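Local coordinates for protein ketosynthase (Streptomyces sp. MSC090213JE08, PDB 6KXD) that probably catalyses the condensation of a fatty acyl-ACP with malonyl-ACP, releasing carbon dioxide and giving a 3-oxoacyl-ACP, as the ketosynthase of the ishigamide pathway, at residues V17-G22 against S332-S337; G38-T43 against E57-E62; I42-T47 against A197-R202; N53-V58 against I229-G234; G110-E115 against T167-A172. All blocks are in the same frame, centred on the assembly; numbering follows the deposited sequence.

Contact 1: V17-G22 against S332-S337; sequences VISSIG and SMLGHS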
# COMPACT_ATOMS: atom_id res chain seq x y z
N VAL A 17 16.16 0.25 11.89
CA VAL A 17 15.39 1.30 12.58
C VAL A 17 16.03 2.67 12.36
O VAL A 17 17.21 2.86 12.70
CB VAL A 17 15.27 1.03 14.09
CG1 VAL A 17 14.48 2.15 14.77
CG2 VAL A 17 14.68 -0.33 14.41
N ILE A 18 15.22 3.60 11.87
CA ILE A 18 15.42 5.02 11.82
C ILE A 18 14.25 5.63 12.57
O ILE A 18 13.15 5.61 12.06
CB ILE A 18 15.40 5.58 10.39
CG1 ILE A 18 16.48 4.99 9.48
CG2 ILE A 18 15.49 7.09 10.44
CD1 ILE A 18 17.83 5.62 9.66
N SER A 19 14.48 6.18 13.76
CA SER A 19 13.34 6.63 14.57
C SER A 19 13.73 7.87 15.35
O SER A 19 14.92 8.18 15.50
CB SER A 19 12.87 5.53 15.49
OG SER A 19 13.53 5.59 16.75
N SER A 20 12.69 8.51 15.88
CA SER A 20 12.78 9.72 16.66
C SER A 20 13.45 9.43 18.01
O SER A 20 13.81 10.40 18.64
CB SER A 20 11.42 10.36 16.81
OG SER A 20 10.57 9.51 17.55
N ILE A 21 13.57 8.16 18.43
CA ILE A 21 14.16 7.77 19.71
C ILE A 21 15.41 6.91 19.52
O ILE A 21 15.86 6.24 20.48
CB ILE A 21 13.15 7.07 20.64
CG1 ILE A 21 12.78 5.66 20.19
CG2 ILE A 21 11.94 7.96 20.82
CD1 ILE A 21 11.96 4.89 21.17
N GLY A 22 15.98 6.90 18.31
CA GLY A 22 17.14 6.08 18.07
C GLY A 22 17.18 5.45 16.68
O GLY A 22 16.15 5.10 16.10
N SER A 332 3.58 6.76 22.52
CA SER A 332 3.81 7.70 23.60
C SER A 332 5.24 8.24 23.44
O SER A 332 5.43 9.43 23.58
CB SER A 332 3.59 7.08 24.94
OG SER A 332 4.50 6.03 25.17
N MET A 333 6.17 7.36 23.02
CA MET A 333 7.55 7.72 22.80
C MET A 333 7.78 8.22 21.36
O MET A 333 8.34 9.27 21.15
CB MET A 333 8.46 6.54 23.08
CG MET A 333 8.50 6.12 24.52
SD MET A 333 9.33 4.53 24.76
CE MET A 333 8.01 3.39 24.32
N LEU A 334 7.37 7.43 20.35
CA LEU A 334 7.66 7.77 18.93
C LEU A 334 6.82 8.91 18.40
O LEU A 334 7.13 9.46 17.38
CB LEU A 334 7.42 6.52 18.10
CG LEU A 334 8.39 5.39 18.41
CD1 LEU A 334 8.12 4.19 17.53
CD2 LEU A 334 9.82 5.87 18.22
N GLY A 335 5.71 9.22 19.07
CA GLY A 335 4.69 9.94 18.39
C GLY A 335 4.09 9.03 17.33
O GLY A 335 4.35 7.81 17.32
N HIS A 336 3.31 9.61 16.45
CA HIS A 336 2.62 8.80 15.45
C HIS A 336 3.45 8.85 14.17
O HIS A 336 3.35 9.84 13.43
CB HIS A 336 1.20 9.31 15.25
CG HIS A 336 0.38 8.39 14.42
ND1 HIS A 336 0.96 7.38 13.65
CD2 HIS A 336 -0.95 8.30 14.23
CE1 HIS A 336 0.01 6.72 13.01
NE2 HIS A 336 -1.18 7.27 13.34
N SER A 337 4.23 7.80 13.92
CA SER A 337 5.18 7.79 12.80
C SER A 337 4.52 7.25 11.52
O SER A 337 5.19 6.76 10.61
CB SER A 337 6.42 7.04 13.15
OG SER A 337 6.16 5.70 13.50
O HOH W 1 8.62 9.67 15.27

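Contact 2: G38-T43 against E57-E62; sequences GARPIT and EVPDFE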
# COMPACT_ATOMS: atom_id res chain seq x y z
N GLY A 38 10.55 11.20 21.46
CA GLY A 38 11.13 11.72 20.26
C GLY A 38 10.65 13.10 19.91
O GLY A 38 10.85 13.54 18.78
N ALA A 39 9.96 13.79 20.85
CA ALA A 39 9.37 15.07 20.58
C ALA A 39 10.49 16.11 20.49
O ALA A 39 11.37 16.17 21.34
CB ALA A 39 8.36 15.43 21.66
N ARG A 40 10.45 16.95 19.46
CA ARG A 40 11.43 18.00 19.30
C ARG A 40 10.81 19.01 18.38
O ARG A 40 9.79 18.70 17.77
CB ARG A 40 12.75 17.46 18.74
CG ARG A 40 12.59 16.59 17.50
CD ARG A 40 13.91 15.98 17.02
NE ARG A 40 14.62 15.33 18.10
CZ ARG A 40 14.41 14.10 18.53
NH1 ARG A 40 13.54 13.31 17.93
NH2 ARG A 40 15.10 13.65 19.55
N PRO A 41 11.35 20.25 18.26
CA PRO A 41 10.80 21.19 17.30
C PRO A 41 10.86 20.61 15.88
O PRO A 41 11.80 19.86 15.52
CB PRO A 41 11.69 22.44 17.41
CG PRO A 41 12.34 22.30 18.78
CD PRO A 41 12.47 20.81 19.04
N ILE A 42 9.87 20.99 15.10
CA ILE A 42 9.82 20.69 13.67
C ILE A 42 10.87 21.55 12.95
O ILE A 42 10.91 22.76 13.14
CB ILE A 42 8.43 21.00 13.10
CG1 ILE A 42 7.34 20.09 13.67
CG2 ILE A 42 8.46 20.96 11.59
CD1 ILE A 42 5.93 20.55 13.31
N THR A 43 11.68 20.90 12.10
CA THR A 43 12.65 21.57 11.21
C THR A 43 12.26 21.39 9.74
O THR A 43 12.72 22.15 8.86
CB THR A 43 14.06 21.02 11.48
OG1 THR A 43 14.05 19.63 11.19
CG2 THR A 43 14.53 21.20 12.91
N GLU A 57 10.42 14.23 14.94
CA GLU A 57 11.31 14.07 13.83
C GLU A 57 12.47 13.16 14.20
O GLU A 57 12.81 12.96 15.39
CB GLU A 57 11.88 15.39 13.34
CG GLU A 57 10.93 16.18 12.51
CD GLU A 57 11.51 17.51 12.07
OE1 GLU A 57 12.71 17.73 12.35
OE2 GLU A 57 10.79 18.30 11.45
N VAL A 58 13.07 12.58 13.16
CA VAL A 58 14.35 11.96 13.27
C VAL A 58 15.35 13.11 13.28
O VAL A 58 15.39 13.95 12.38
CB VAL A 58 14.64 10.94 12.15
CG1 VAL A 58 16.10 10.51 12.13
CG2 VAL A 58 13.75 9.71 12.30
N PRO A 59 16.14 13.23 14.36
CA PRO A 59 16.92 14.46 14.58
C PRO A 59 18.13 14.65 13.65
O PRO A 59 18.30 15.76 13.10
CB PRO A 59 17.32 14.29 16.06
CG PRO A 59 17.45 12.82 16.25
CD PRO A 59 16.32 12.23 15.42
N ASP A 60 18.93 13.59 13.46
CA ASP A 60 20.27 13.75 12.92
C ASP A 60 20.57 12.64 11.91
O ASP A 60 21.59 11.96 11.99
CB ASP A 60 21.31 13.81 14.04
CG ASP A 60 21.42 15.17 14.72
OD1 ASP A 60 21.35 16.20 14.00
OD2 ASP A 60 21.57 15.20 15.95
N PHE A 61 19.70 12.54 10.90
CA PHE A 61 19.78 11.53 9.88
C PHE A 61 20.95 11.80 8.92
O PHE A 61 21.02 12.85 8.31
CB PHE A 61 18.47 11.51 9.09
CG PHE A 61 18.46 10.54 7.94
CD1 PHE A 61 18.70 9.20 8.16
CD2 PHE A 61 18.13 10.98 6.67
CE1 PHE A 61 18.67 8.30 7.10
CE2 PHE A 61 18.12 10.07 5.62
CZ PHE A 61 18.37 8.74 5.85
N GLU A 62 21.82 10.80 8.76
CA GLU A 62 22.95 10.90 7.83
C GLU A 62 22.83 9.79 6.80
O GLU A 62 23.22 8.64 7.06
CB GLU A 62 24.27 10.79 8.60
CG GLU A 62 24.63 12.07 9.34
CD GLU A 62 25.83 11.92 10.26
OE1 GLU A 62 26.14 12.89 10.97
OE2 GLU A 62 26.44 10.81 10.27

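Contact 3: I42-T47 against A197-R202; sequences ITRFDT and ADAVCR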
# COMPACT_ATOMS: atom_id res chain seq x y z
N ILE A 42 9.87 20.99 15.10
CA ILE A 42 9.82 20.69 13.67
C ILE A 42 10.87 21.55 12.95
O ILE A 42 10.91 22.76 13.14
CB ILE A 42 8.43 21.00 13.10
CG1 ILE A 42 7.34 20.09 13.67
CG2 ILE A 42 8.46 20.96 11.59
CD1 ILE A 42 5.93 20.55 13.31
N THR A 43 11.68 20.90 12.10
CA THR A 43 12.65 21.57 11.21
C THR A 43 12.26 21.39 9.74
O THR A 43 12.72 22.15 8.86
CB THR A 43 14.06 21.02 11.48
OG1 THR A 43 14.05 19.63 11.19
CG2 THR A 43 14.53 21.20 12.91
N ARG A 44 11.42 20.40 9.43
CA ARG A 44 11.31 19.94 8.04
C ARG A 44 10.56 20.97 7.19
O ARG A 44 10.81 21.10 5.98
CB ARG A 44 10.62 18.57 7.94
CG ARG A 44 10.83 17.92 6.58
CD ARG A 44 12.26 17.44 6.33
NE ARG A 44 12.88 16.88 7.53
CZ ARG A 44 12.47 15.79 8.16
NH1 ARG A 44 11.51 15.06 7.62
NH2 ARG A 44 13.01 15.44 9.31
N PHE A 45 9.66 21.73 7.82
CA PHE A 45 8.90 22.71 7.12
C PHE A 45 8.54 23.83 8.10
O PHE A 45 8.69 23.68 9.31
CB PHE A 45 7.64 22.08 6.52
CG PHE A 45 6.68 21.55 7.54
CD1 PHE A 45 5.69 22.36 8.06
CD2 PHE A 45 6.80 20.25 8.02
CE1 PHE A 45 4.83 21.89 9.04
CE2 PHE A 45 5.95 19.78 9.00
CZ PHE A 45 4.97 20.61 9.52
N ASP A 46 8.03 24.91 7.52
CA ASP A 46 7.67 26.17 8.17
C ASP A 46 6.41 25.92 9.00
O ASP A 46 5.37 25.56 8.46
CB ASP A 46 7.51 27.20 7.04
CG ASP A 46 7.19 28.63 7.45
OD1 ASP A 46 7.19 28.92 8.66
OD2 ASP A 46 6.94 29.45 6.53
N THR A 47 6.50 26.08 10.33
CA THR A 47 5.38 25.85 11.26
C THR A 47 4.62 27.15 11.57
O THR A 47 3.62 27.11 12.29
CB THR A 47 5.85 25.16 12.54
OG1 THR A 47 6.75 25.99 13.28
CG2 THR A 47 6.52 23.83 12.28
N ALA A 197 7.65 3.26 6.41
CA ALA A 197 8.45 4.45 6.33
C ALA A 197 7.54 5.63 6.10
O ALA A 197 6.59 5.53 5.33
CB ALA A 197 9.41 4.35 5.17
N ASP A 198 7.84 6.76 6.74
CA ASP A 198 7.20 7.98 6.44
C ASP A 198 8.09 9.15 6.88
O ASP A 198 9.03 8.94 7.61
CB ASP A 198 5.87 8.11 7.17
CG ASP A 198 4.76 8.39 6.18
OD1 ASP A 198 4.87 9.41 5.42
OD2 ASP A 198 3.88 7.53 6.14
N ALA A 199 7.76 10.33 6.39
CA ALA A 199 8.52 11.51 6.70
C ALA A 199 7.55 12.59 7.15
O ALA A 199 6.52 12.79 6.54
CB ALA A 199 9.30 11.95 5.51
N VAL A 200 7.98 13.34 8.18
CA VAL A 200 7.20 14.47 8.65
C VAL A 200 6.94 15.43 7.50
O VAL A 200 7.80 15.74 6.65
CB VAL A 200 7.88 15.13 9.87
CG1 VAL A 200 7.40 16.55 10.10
CG2 VAL A 200 7.69 14.27 11.11
N CYS A 201 5.70 15.89 7.42
CA CYS A 201 5.34 16.80 6.37
C CYS A 201 4.23 17.73 6.86
O CYS A 201 3.53 17.44 7.82
CB CYS A 201 4.89 16.10 5.10
SG CYS A 201 3.49 14.97 5.40
N ARG A 202 4.08 18.81 6.12
CA ARG A 202 3.07 19.80 6.39
C ARG A 202 1.68 19.18 6.22
O ARG A 202 0.79 19.43 7.03
CB ARG A 202 3.32 20.99 5.49
CG ARG A 202 2.25 22.05 5.53
CD ARG A 202 2.57 23.05 4.44
NE ARG A 202 1.70 24.21 4.53
CZ ARG A 202 2.09 25.42 4.91
NH1 ARG A 202 3.28 25.60 5.46
NH2 ARG A 202 1.30 26.44 4.67
O HOH W 2 10.06 15.15 5.04

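Contact 4: N53-V58 against I229-G234; sequences NTACEV and ILTGEG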
# COMPACT_ATOMS: atom_id res chain seq x y z
N ASN A 53 4.45 23.73 17.04
CA ASN A 53 5.63 23.42 16.19
C ASN A 53 6.46 22.24 16.72
O ASN A 53 7.66 22.15 16.42
CB ASN A 53 6.51 24.66 15.99
CG ASN A 53 7.50 24.82 17.12
OD1 ASN A 53 7.19 24.49 18.26
ND2 ASN A 53 8.72 25.22 16.80
N THR A 54 5.83 21.30 17.42
CA THR A 54 6.47 20.09 17.91
C THR A 54 6.00 18.88 17.08
O THR A 54 4.84 18.76 16.72
CB THR A 54 6.13 19.85 19.38
OG1 THR A 54 6.51 21.03 20.10
CG2 THR A 54 6.81 18.62 19.95
N ALA A 55 6.93 17.98 16.81
CA ALA A 55 6.67 16.72 16.13
C ALA A 55 7.77 15.79 16.60
O ALA A 55 8.64 16.23 17.36
CB ALA A 55 6.68 16.91 14.64
N CYS A 56 7.76 14.55 16.14
CA CYS A 56 8.74 13.59 16.55
C CYS A 56 9.61 13.26 15.35
O CYS A 56 9.52 12.14 14.81
CB CYS A 56 8.13 12.33 17.12
SG CYS A 56 7.27 12.62 18.70
N GLU A 57 10.42 14.23 14.94
CA GLU A 57 11.31 14.07 13.83
C GLU A 57 12.47 13.16 14.20
O GLU A 57 12.81 12.96 15.39
CB GLU A 57 11.88 15.39 13.34
CG GLU A 57 10.93 16.18 12.51
CD GLU A 57 11.51 17.51 12.07
OE1 GLU A 57 12.71 17.73 12.35
OE2 GLU A 57 10.79 18.30 11.45
N VAL A 58 13.07 12.58 13.16
CA VAL A 58 14.35 11.96 13.27
C VAL A 58 15.35 13.11 13.28
O VAL A 58 15.39 13.95 12.38
CB VAL A 58 14.64 10.94 12.15
CG1 VAL A 58 16.10 10.51 12.13
CG2 VAL A 58 13.75 9.71 12.30
N ILE A 229 -2.08 13.45 19.39
CA ILE A 229 -0.89 12.84 18.88
C ILE A 229 0.16 13.92 18.66
O ILE A 229 -0.14 15.11 18.58
CB ILE A 229 -1.18 12.11 17.56
CG1 ILE A 229 -1.37 13.08 16.39
CG2 ILE A 229 -2.36 11.15 17.68
CD1 ILE A 229 -1.08 12.43 15.01
N LEU A 230 1.38 13.45 18.39
CA LEU A 230 2.35 14.23 17.67
C LEU A 230 2.67 13.45 16.39
O LEU A 230 2.74 12.26 16.46
CB LEU A 230 3.63 14.38 18.49
CG LEU A 230 3.55 15.28 19.72
CD1 LEU A 230 4.81 15.11 20.56
CD2 LEU A 230 3.33 16.73 19.33
N THR A 231 2.81 14.17 15.27
CA THR A 231 3.21 13.55 13.98
C THR A 231 4.68 13.16 14.09
O THR A 231 5.49 13.83 14.77
CB THR A 231 2.95 14.49 12.81
OG1 THR A 231 3.83 15.60 12.89
CG2 THR A 231 1.54 15.01 12.74
N GLY A 232 5.00 12.02 13.49
CA GLY A 232 6.26 11.38 13.56
C GLY A 232 6.68 10.89 12.20
O GLY A 232 6.08 11.24 11.19
N GLU A 233 7.79 10.17 12.19
CA GLU A 233 8.37 9.71 11.00
C GLU A 233 9.43 8.66 11.32
O GLU A 233 9.69 8.33 12.47
CB GLU A 233 8.99 10.88 10.23
CG GLU A 233 10.10 11.61 11.01
CD GLU A 233 10.92 12.54 10.16
OE1 GLU A 233 10.44 13.00 9.11
OE2 GLU A 233 12.07 12.80 10.56
N GLY A 234 10.02 8.14 10.26
CA GLY A 234 11.04 7.16 10.40
C GLY A 234 10.77 5.95 9.54
O GLY A 234 9.97 5.98 8.67
O HOH W 3 3.26 16.90 15.28
O HOH W 1 8.62 9.67 15.27

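Contact 5: G110-E115 against T167-A172; sequences GTTDGE and TTACAA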
# COMPACT_ATOMS: atom_id res chain seq x y z
N GLY A 110 5.34 -0.15 3.98
CA GLY A 110 4.12 0.56 4.25
C GLY A 110 4.36 2.04 4.28
O GLY A 110 5.44 2.48 4.66
N THR A 111 3.35 2.84 3.94
CA THR A 111 3.45 4.27 4.10
C THR A 111 2.07 4.90 4.23
O THR A 111 1.09 4.37 3.69
CB THR A 111 4.19 4.94 2.93
OG1 THR A 111 4.61 6.20 3.44
CG2 THR A 111 3.35 5.18 1.71
N THR A 112 2.02 6.05 4.91
CA THR A 112 0.78 6.83 4.94
C THR A 112 0.84 7.93 3.89
O THR A 112 -0.05 8.08 3.09
CB THR A 112 0.55 7.43 6.34
OG1 THR A 112 0.42 6.34 7.28
CG2 THR A 112 -0.64 8.36 6.39
N ASP A 113 1.94 8.71 3.96
CA ASP A 113 2.09 9.99 3.28
C ASP A 113 3.19 9.94 2.23
O ASP A 113 3.16 10.72 1.29
CB ASP A 113 2.38 11.11 4.27
CG ASP A 113 1.19 11.37 5.17
OD1 ASP A 113 0.07 11.51 4.61
OD2 ASP A 113 1.39 11.34 6.40
N GLY A 114 4.05 8.93 2.29
CA GLY A 114 5.10 8.87 1.28
C GLY A 114 5.87 10.17 1.25
O GLY A 114 6.17 10.73 2.32
N GLU A 115 6.14 10.68 0.04
CA GLU A 115 6.92 11.92 -0.13
C GLU A 115 5.97 13.11 -0.22
O GLU A 115 6.07 13.94 -1.11
CB GLU A 115 7.81 11.81 -1.36
CG GLU A 115 8.72 10.62 -1.31
CD GLU A 115 9.69 10.43 -0.16
OE1 GLU A 115 10.54 9.49 -0.30
OE2 GLU A 115 9.61 11.17 0.89
N THR A 167 -0.16 0.98 1.16
CA THR A 167 -0.57 2.33 1.53
C THR A 167 -1.83 2.23 2.41
O THR A 167 -2.83 2.75 2.04
CB THR A 167 -0.80 3.21 0.31
OG1 THR A 167 -1.84 2.66 -0.50
CG2 THR A 167 0.47 3.34 -0.52
N THR A 168 -1.72 1.50 3.51
CA THR A 168 -2.81 1.35 4.47
C THR A 168 -2.46 2.16 5.73
O THR A 168 -2.74 1.75 6.90
CB THR A 168 -3.09 -0.13 4.72
OG1 THR A 168 -1.91 -0.74 5.25
CG2 THR A 168 -3.55 -0.87 3.49
N ALA A 169 -1.74 3.25 5.50
CA ALA A 169 -1.47 4.27 6.53
C ALA A 169 -0.88 3.67 7.82
O ALA A 169 0.17 3.01 7.80
CB ALA A 169 -2.72 5.08 6.71
N CYS A 170 -1.50 3.91 8.99
CA CYS A 170 -0.86 3.49 10.26
C CYS A 170 -0.73 1.98 10.40
O CYS A 170 0.14 1.49 11.19
CB CYS A 170 -1.68 3.94 11.46
SG CYS A 170 -2.50 5.49 11.07
N ALA A 171 -1.53 1.25 9.63
CA ALA A 171 -1.51 -0.17 9.72
C ALA A 171 -0.52 -0.76 8.72
O ALA A 171 -0.32 -1.95 8.70
CB ALA A 171 -2.89 -0.73 9.49
N ALA A 172 0.13 0.09 7.92
CA ALA A 172 0.79 -0.39 6.72
C ALA A 172 1.98 -1.28 7.10
O ALA A 172 2.20 -2.29 6.48
CB ALA A 172 1.16 0.79 5.86

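Contact 1: V17-G22 against S332-S337
Ile21 and Leu334 form the apolar heart of this buried contact. Their side chains cross at about a right angle, and a single methyl of the leucine, CD2, does the touching: it lies 3.6 Å from Ile21 CG1 and 3.8 Å from Ile21 CD1, with the other branch of the isoleucine close as well. In Ile21, CG1 sits between the backbone N and the carbonyl carbon (chi1 72°), while CG2 is left beside the backbone N and rests 3.8 Å from Met333 O. The same Leu334 methyl also reaches Ser19 OG at 4.0 Å, so one CD2 group spans the turn from Ser19 to Ile21. Tyr28 of helix 24-34 packs on both Ile21 and Leu334.

Ser19 and Ile21 belong to a type I beta turn, Ser19 to Gly22, which links strand 10-19 of the large mixed sheet of the thiolase-like fold to the short antiparallel strand 22-23. Opposite it, helix 331-334 ends, and Gly335 leaves helical geometry with positive phi.

The polar interactions are mostly internal or carried by water. Ser19 OG makes an ST turn, accepting from Ile21 N at 3.1 Å, and donates to Gly22 O at 2.7 Å along a lone pair in the carbonyl plane. Across the interface, a water is hydrogen-bonded to Ser20 OG at 3.0 Å and to Leu334 O at 2.6 Å, joining the turn to the last carbonyl of the helix. Beyond that helix end, His336 lies against Cys170.

Contact 2: G38-T43 against E57-E62
Glu57 carries most of the polar chemistry here, and Thr43 grips its carboxylate with two groups. Thr43 OG1 donates to the syn lone pair of Glu57 OE1 at 2.6 Å, and Thr43 N donates to Glu57 OE2 at 2.8 Å, also from the syn side but 30° out of the carboxylate plane, with a weak second bond to OE1. The glutamate reaches this far because its chain is extended beyond CG (chi2 179°). The neighbouring N-H of Arg44 also binds OE2, so successive backbone amides converge on one oxygen.

A further hydrogen bond engages the glutamate's main chain. Arg40 NH1 meets Glu57 O at 2.7 Å, nearly along the C=O axis, although the oxygen is tilted 26° from the guanidinium plane. NH1 is shared with Ser20 O. An alanine here would remove that donor and would probably leave two carbonyl oxygens, of Glu57 and Ser20, short of a partner and one side of Pro59 uncovered.

Van der Waals contacts complete the interface. The arginine is bent at chi3, and Pro59 CB lies over one face of its guanidinium, 3.5 Å from NE, toward the rim. Ile42 CG2 is a methyl lying beside Glu57 OE2, 3.5 Å away.

Arg40 belongs to strand 40-41, which pairs antiparallel with strand 54-55, so the contact ties this small two-stranded sheet to the chain that follows it. The buried carboxylate is held by neutral N-H and O-H donors, which would favour its ionised form; Arg40 NE, 6.5 Å from Glu57 OE1, makes no direct ion pair with it.

Contact 3: I42-T47 against A197-R202
Arg44 brings its CG to within 3.7 Å of Val200 O, and its chain, bent at chi2 and chi3, folds the guanidinium back beside the same residue. There a water at the edge of the guanidinium, in its plane, accepts from Arg44 NH1 at 3.0 Å and donates to Val200 O at 2.8 Å. The main charge partner of NH1 is Glu233, to which it forms a salt bridge.

Phe45 follows, and its ring is sandwiched. Ile42 CG2 lies over one face, toward the rim, while the backbone and CB of Arg202 cover the opposite one; Arg202 CB makes a CH-pi contact 3.9 Å from the Phe45 ring centroid. Val200 CG1 meets the ring edge in plane, 3.7 Å from CE2. These partners lie where strand 191-198 of the thiolase-like fold passes into helix 202-210, for which Cys201 is the N-cap. A serine in place of Phe45 would lose the ring, and would probably open a gap between Ile42 and the first turn of that helix.

At Asp46, the carbonyl oxygen is 3.7 Å from Arg202 NH1. The guanidinium itself is engaged by a neighbouring subunit, where Ser135 hydrogen-bonds its NE and Tyr136 forms a cation-pi contact.

Contact 4: N53-V58 against I229-G234
Leu230, Glu233 and Cys56 contribute most of the buried surface between two segments that run in nearly the same direction, 12° apart. Leu230 sends its two methyls to different targets: CD2 lies 3.6 Å from Thr54 O and also touches the threonine methyl, whereas CD1 meets Cys56 SG at 4.0 Å. The short strand 54-55 and the chain after it are thereby fastened to the loop leading into strand 234-242 of the large mixed sheet.

The N-H of Cys56 points straight at Thr231 O (2.7 Å from N, 164° at the hydrogen), and waters fill in where direct bonds are missing: one accepts from Thr231 N and donates to Thr54 O, and another is bonded to both Cys56 O and Glu233 N. The backbones approach closely at Gly232, whose CA is 3.6 Å from Cys56 O.

Glu233 reaches across because CG stands between its backbone N and carbonyl carbon and the chain is extended beyond. Val58 N donates to Glu233 OE2 at 2.8 Å, met on the anti side and 16° out of the carboxylate plane. Tyr81 OH also binds OE2, while OE1 takes Val200 N and a salt bridge from Arg44.

Glu57 and Glu233 lie close together, OE1 of the first 5.3 Å from OE2 of the second. Several donors surround each carboxylate, and with the charge of Arg44 they probably offset the mutual repulsion.

Contact 5: G110-E115 against T167-A172
The two backbones come closest at Thr112 and Ala169, CA atoms 3.8 Å apart, and are nearly as tight at Gly110 and Ala172. Ala172 CB sits 3.4 Å from Gly110 CA, on the side where a side chain at Gly110 would point and would collide with it. Thr111 O accepts a CA-H...O contact from Thr167 CA at 3.4 Å. These loops leave the parallel neighbours 105-110 and 161-166 of the central sheet, and the second leads into helix 172-185. It carries Cys170, against which His336 and His301 pack, an arrangement consistent with the Cys-His-His active site of beta-ketoacyl synthases.

Among the side chains, Thr112 lies against Ala169: its methyl faces Ala169 CB at 3.9 Å and its OG1 is 3.4 Å from the same CB. Thr111 CG2 meets Thr167 CG2 at 4.1 Å, methyl to methyl. The hydroxyl of Thr111 turns elsewhere: it is hydrogen-bonded to Ala197 O of strand 191-198 and accepts from Gly114 N at 3.0 Å, an ST motif. Asp198 OD2 takes the N-H groups of both Thr112 and Asp113, positioning the first loop, while Thr167 also forms backbone hydrogen bonds with a neighbouring subunit.

Overall arrangement
Contacts 1, 4 and 5 are buried, whereas contacts 2 and 3 reach the partly exposed flank, each centred about 17 Å from the middle of the chain. Contacts 2 and 4 share Glu57 and Val58, and strands 40-41 and 54-55, one in each, pair with one another; contact 3 crosses contact 4 along the sequence and is joined to it through Glu233. Chemistry follows position: contact 5 is close-packed by small residues, contact 1 is mainly apolar with a water that also belongs to contact 4, and carboxylates and arginines gather in contacts 2 to 4. Contacts 1 and 5 meet where His336 NE2 approaches Cys170 SG at 3.2 Å, while contacts 2 and 5 do not touch.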